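Local coordinates for protein monovalent Na+/H+ antiporter subunit D (Dietzia sp. DQ12-45-1b, PDB 7D3U) that probably takes part in sodium/proton exchange across the cell membrane as a subunit of the Mrp antiporter complex, related to membrane subunits of respiratory complex I, at residues I347-L359 / G428-T441. Residues are numbered along the deposited sequence; the frame is centred on the assembly and turned at random.
Sequences IEVRYGPRRLGQL and GIFLGEPTPTDSRT
A salt bridge between Arg354 and Asp438, probably at the membrane boundary, ties the loop after helix 320-350 to the chain that leaves helix 405-430. Arg354 NH2 donates to Asp438 OD1 at 2.9 Å. The bond is bent, 135° at the hydrogen, and comes from above the carboxylate plane. Thr437 OG1 donates to Asp438 OD1 from the opposite face, at 3.0 Å, and also lies over one guanidinium face. The Arg354 chain runs extended from CG to NE (chi3 -178°), and Arg354 NE donates a hydrogen bond to Tyr351 O, 2.7 Å away. Replacing Arg354 by an alanine is likely to leave Asp438 without this charge partner and Tyr351 O without this donor. Leu110 of subunit C packs on Arg354.

Gly357 N, in the loop, makes a weak hydrogen bond to Gly428 O near the end of helix 405-430, 3.0 Å away. Beside it, Leu356 CD2 meets Ile429 CG1 at 3.7 Å. Further along, Ile347 CD1 of helix 320-350 touches Ile429 CG2 and, at 3.5 Å, Phe430 CZ. The arrangement is that of neighbouring helix ends, packed together and tied further by their loops, in a CPA3 antiporter subunit D related to the antiporter-like subunits of complex I.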
loop_
_atom_site.group_PDB
_atom_site.type_symbol
_atom_site.label_atom_id
_atom_site.label_comp_id
_atom_site.label_asym_id
_atom_site.label_seq_id
_atom_site.Cartn_x
_atom_site.Cartn_y
_atom_site.Cartn_z
ATOM N N ILE A 347 18.971 5.850 6.178
ATOM C CA ILE A 347 20.187 5.103 5.887
ATOM C C ILE A 347 20.348 4.910 4.388
ATOM O O ILE A 347 21.446 5.064 3.844
ATOM C CB ILE A 347 20.166 3.759 6.633
ATOM C CG1 ILE A 347 20.240 3.990 8.138
ATOM C CG2 ILE A 347 21.304 2.874 6.170
ATOM C CD1 ILE A 347 20.065 2.734 8.941
ATOM N N GLU A 348 19.257 4.581 3.694
ATOM C CA GLU A 348 19.312 4.397 2.250
ATOM C C GLU A 348 19.622 5.690 1.510
ATOM O O GLU A 348 19.996 5.639 0.334
ATOM C CB GLU A 348 17.994 3.817 1.744
ATOM C CG GLU A 348 17.844 2.330 1.988
ATOM C CD GLU A 348 16.751 1.712 1.142
ATOM O OE1 GLU A 348 16.113 2.451 0.364
ATOM O OE2 GLU A 348 16.530 0.489 1.254
ATOM N N VAL A 349 19.473 6.841 2.163
ATOM C CA VAL A 349 19.787 8.104 1.508
ATOM C C VAL A 349 21.281 8.384 1.568
ATOM O O VAL A 349 21.882 8.822 0.581
ATOM C CB VAL A 349 18.964 9.242 2.139
ATOM C CG1 VAL A 349 19.608 10.586 1.862
ATOM C CG2 VAL A 349 17.542 9.215 1.614
ATOM N N ARG A 350 21.910 8.121 2.711
ATOM C CA ARG A 350 23.334 8.384 2.867
ATOM C C ARG A 350 24.201 7.175 2.553
ATOM O O ARG A 350 25.324 7.344 2.068
ATOM C CB ARG A 350 23.631 8.859 4.290
ATOM C CG ARG A 350 23.091 10.238 4.611
ATOM C CD ARG A 350 23.245 11.182 3.436
ATOM N NE ARG A 350 22.943 12.559 3.809
ATOM C CZ ARG A 350 22.433 13.462 2.980
ATOM N NH1 ARG A 350 22.163 13.134 1.726
ATOM N NH2 ARG A 350 22.190 14.691 3.408
ATOM N N TYR A 351 23.719 5.964 2.822
ATOM C CA TYR A 351 24.502 4.757 2.605
ATOM C C TYR A 351 24.037 3.946 1.406
ATOM O O TYR A 351 24.626 2.898 1.121
ATOM C CB TYR A 351 24.476 3.878 3.858
ATOM C CG TYR A 351 25.200 4.474 5.039
ATOM C CD1 TYR A 351 24.549 5.323 5.920
ATOM C CD2 TYR A 351 26.534 4.186 5.275
ATOM C CE1 TYR A 351 25.205 5.868 7.001
ATOM C CE2 TYR A 351 27.199 4.727 6.352
ATOM C CZ TYR A 351 26.531 5.568 7.212
ATOM O OH TYR A 351 27.193 6.108 8.288
ATOM N N GLY A 352 23.002 4.391 0.700
ATOM C CA GLY A 352 22.522 3.694 -0.468
ATOM C C GLY A 352 21.772 2.423 -0.128
ATOM O O GLY A 352 21.949 1.834 0.940
ATOM N N PRO A 353 20.912 1.975 -1.043
ATOM C CA PRO A 353 20.139 0.747 -0.803
ATOM C C PRO A 353 21.027 -0.482 -0.918
ATOM O O PRO A 353 21.563 -0.776 -1.988
ATOM C CB PRO A 353 19.070 0.778 -1.905
ATOM C CG PRO A 353 19.144 2.155 -2.507
ATOM C CD PRO A 353 20.546 2.613 -2.314
ATOM N N ARG A 354 21.177 -1.202 0.191
ATOM C CA ARG A 354 21.973 -2.418 0.243
ATOM C C ARG A 354 21.171 -3.510 0.936
ATOM O O ARG A 354 20.081 -3.272 1.455
ATOM C CB ARG A 354 23.301 -2.191 0.976
ATOM C CG ARG A 354 24.094 -1.008 0.465
ATOM C CD ARG A 354 25.205 -0.633 1.422
ATOM N NE ARG A 354 25.949 0.533 0.963
ATOM C CZ ARG A 354 26.950 0.482 0.092
ATOM N NH1 ARG A 354 27.328 -0.679 -0.420
ATOM N NH2 ARG A 354 27.570 1.595 -0.270
ATOM N N ARG A 355 21.722 -4.718 0.936
ATOM C CA ARG A 355 21.098 -5.842 1.622
ATOM C C ARG A 355 21.401 -5.749 3.115
ATOM O O ARG A 355 21.960 -4.764 3.603
ATOM C CB ARG A 355 21.582 -7.160 1.029
ATOM C CG ARG A 355 21.320 -7.310 -0.454
ATOM C CD ARG A 355 20.567 -8.594 -0.739
ATOM N NE ARG A 355 21.209 -9.746 -0.114
ATOM C CZ ARG A 355 20.693 -10.970 -0.097
ATOM N NH1 ARG A 355 19.522 -11.204 -0.672
ATOM N NH2 ARG A 355 21.347 -11.960 0.497
ATOM N N LEU A 356 21.027 -6.781 3.865
ATOM C CA LEU A 356 21.358 -6.866 5.280
ATOM C C LEU A 356 22.710 -7.550 5.424
ATOM O O LEU A 356 22.886 -8.689 4.977
ATOM C CB LEU A 356 20.283 -7.629 6.050
ATOM C CG LEU A 356 18.934 -6.934 6.221
ATOM C CD1 LEU A 356 18.111 -7.637 7.281
ATOM C CD2 LEU A 356 19.124 -5.477 6.575
ATOM N N GLY A 357 23.661 -6.859 6.045
ATOM C CA GLY A 357 25.009 -7.352 6.209
ATOM C C GLY A 357 26.050 -6.575 5.436
ATOM O O GLY A 357 27.239 -6.657 5.769
ATOM N N GLN A 358 25.642 -5.824 4.411
ATOM C CA GLN A 358 26.592 -4.997 3.679
ATOM C C GLN A 358 27.030 -3.785 4.486
ATOM O O GLN A 358 28.091 -3.219 4.207
ATOM C CB GLN A 358 25.988 -4.552 2.350
ATOM C CG GLN A 358 25.278 -5.659 1.598
ATOM C CD GLN A 358 26.194 -6.813 1.260
ATOM O OE1 GLN A 358 25.890 -7.968 1.554
ATOM N NE2 GLN A 358 27.323 -6.508 0.638
ATOM N N LEU A 359 26.239 -3.376 5.471
ATOM C CA LEU A 359 26.604 -2.328 6.408
ATOM C C LEU A 359 26.778 -2.927 7.795
ATOM O O LEU A 359 26.314 -4.033 8.080
ATOM C CB LEU A 359 25.545 -1.224 6.443
ATOM C CG LEU A 359 25.327 -0.449 5.146
ATOM C CD1 LEU A 359 24.005 0.290 5.188
ATOM C CD2 LEU A 359 26.473 0.514 4.910
ATOM N N GLY A 428 22.005 -6.868 11.294
ATOM C CA GLY A 428 22.651 -6.759 10.004
ATOM C C GLY A 428 22.985 -5.355 9.565
ATOM O O GLY A 428 23.708 -5.190 8.580
ATOM N N ILE A 429 22.481 -4.336 10.260
ATOM C CA ILE A 429 22.747 -2.946 9.916
ATOM C C ILE A 429 23.460 -2.211 11.046
ATOM O O ILE A 429 24.445 -1.505 10.817
ATOM C CB ILE A 429 21.451 -2.206 9.519
ATOM C CG1 ILE A 429 20.938 -2.717 8.176
ATOM C CG2 ILE A 429 21.686 -0.712 9.449
ATOM C CD1 ILE A 429 19.766 -1.936 7.644
ATOM N N PHE A 430 22.982 -2.374 12.277
ATOM C CA PHE A 430 23.425 -1.517 13.369
ATOM C C PHE A 430 24.474 -2.150 14.270
ATOM O O PHE A 430 25.383 -1.448 14.721
ATOM C CB PHE A 430 22.226 -1.091 14.220
ATOM C CG PHE A 430 21.266 -0.194 13.499
ATOM C CD1 PHE A 430 20.211 -0.723 12.781
ATOM C CD2 PHE A 430 21.426 1.176 13.526
ATOM C CE1 PHE A 430 19.332 0.097 12.115
ATOM C CE2 PHE A 430 20.547 1.999 12.858
ATOM C CZ PHE A 430 19.501 1.459 12.155
ATOM N N LEU A 431 24.384 -3.446 14.545
ATOM C CA LEU A 431 25.327 -4.099 15.441
ATOM C C LEU A 431 26.520 -4.630 14.657
ATOM O O LEU A 431 26.353 -5.286 13.625
ATOM C CB LEU A 431 24.650 -5.234 16.207
ATOM C CG LEU A 431 23.694 -4.802 17.317
ATOM C CD1 LEU A 431 23.272 -5.999 18.149
ATOM C CD2 LEU A 431 24.334 -3.738 18.189
ATOM N N GLY A 432 27.720 -4.345 15.154
ATOM C CA GLY A 432 28.934 -4.808 14.515
ATOM C C GLY A 432 30.038 -3.773 14.550
ATOM O O GLY A 432 29.843 -2.668 15.064
ATOM N N GLU A 433 31.203 -4.118 14.012
ATOM C CA GLU A 433 32.223 -3.077 14.002
ATOM C C GLU A 433 32.087 -2.219 12.750
ATOM O O GLU A 433 31.851 -2.746 11.659
ATOM C CB GLU A 433 33.619 -3.686 14.048
ATOM C CG GLU A 433 34.003 -4.253 15.399
ATOM C CD GLU A 433 34.194 -3.179 16.447
ATOM O OE1 GLU A 433 34.513 -2.031 16.073
ATOM O OE2 GLU A 433 34.025 -3.482 17.646
ATOM N N PRO A 434 32.228 -0.902 12.878
ATOM C CA PRO A 434 32.117 -0.034 11.699
ATOM C C PRO A 434 33.222 -0.294 10.689
ATOM O O PRO A 434 34.394 -0.007 10.948
ATOM C CB PRO A 434 32.213 1.378 12.291
ATOM C CG PRO A 434 31.901 1.217 13.740
ATOM C CD PRO A 434 32.415 -0.132 14.116
ATOM N N THR A 435 32.857 -0.841 9.545
ATOM C CA THR A 435 33.779 -1.138 8.464
ATOM C C THR A 435 33.703 -0.066 7.386
ATOM O O THR A 435 32.632 0.495 7.133
ATOM C CB THR A 435 33.468 -2.499 7.836
ATOM O OG1 THR A 435 32.068 -2.582 7.547
ATOM C CG2 THR A 435 33.856 -3.627 8.777
ATOM N N PRO A 436 34.823 0.238 6.732
ATOM C CA PRO A 436 34.809 1.245 5.659
ATOM C C PRO A 436 34.029 0.738 4.455
ATOM O O PRO A 436 34.274 -0.364 3.959
ATOM C CB PRO A 436 36.295 1.437 5.333
ATOM C CG PRO A 436 37.034 0.857 6.502
ATOM C CD PRO A 436 36.180 -0.260 6.996
ATOM N N THR A 437 33.087 1.551 3.986
ATOM C CA THR A 437 32.253 1.217 2.842
ATOM C C THR A 437 32.412 2.267 1.751
ATOM O O THR A 437 32.837 3.398 1.999
ATOM C CB THR A 437 30.776 1.099 3.236
ATOM O OG1 THR A 437 30.027 0.567 2.137
ATOM C CG2 THR A 437 30.215 2.457 3.618
ATOM N N ASP A 438 32.054 1.876 0.532
ATOM C CA ASP A 438 32.264 2.717 -0.636
ATOM C C ASP A 438 31.250 3.852 -0.688
ATOM O O ASP A 438 30.113 3.722 -0.230
ATOM C CB ASP A 438 32.174 1.885 -1.912
ATOM C CG ASP A 438 31.008 0.921 -1.894
ATOM O OD1 ASP A 438 30.308 0.863 -0.863
ATOM O OD2 ASP A 438 30.791 0.222 -2.907
ATOM N N SER A 439 31.681 4.977 -1.258
ATOM C CA SER A 439 30.818 6.145 -1.431
ATOM C C SER A 439 30.012 5.951 -2.711
ATOM O O SER A 439 30.338 6.464 -3.784
ATOM C CB SER A 439 31.642 7.424 -1.478
ATOM O OG SER A 439 32.843 7.220 -2.202
ATOM N N ARG A 440 28.935 5.180 -2.588
ATOM C CA ARG A 440 28.046 4.916 -3.718
ATOM C C ARG A 440 26.635 4.799 -3.145
ATOM O O ARG A 440 26.215 3.727 -2.709
ATOM C CB ARG A 440 28.461 3.659 -4.470
ATOM C CG ARG A 440 27.647 3.370 -5.718
ATOM C CD ARG A 440 28.207 2.172 -6.464
ATOM N NE ARG A 440 27.460 1.881 -7.682
ATOM C CZ ARG A 440 27.720 0.856 -8.487
ATOM N NH1 ARG A 440 28.713 0.022 -8.206
ATOM N NH2 ARG A 440 26.990 0.664 -9.575
ATOM N N THR A 441 25.913 5.916 -3.157
ATOM C CA THR A 441 24.600 6.009 -2.535
ATOM C C THR A 441 23.467 5.956 -3.546
ATOM O O THR A 441 22.326 6.271 -3.200
ATOM C CB THR A 441 24.497 7.292 -1.712
ATOM O OG1 THR A 441 24.717 8.424 -2.563
ATOM C CG2 THR A 441 25.541 7.300 -0.612
#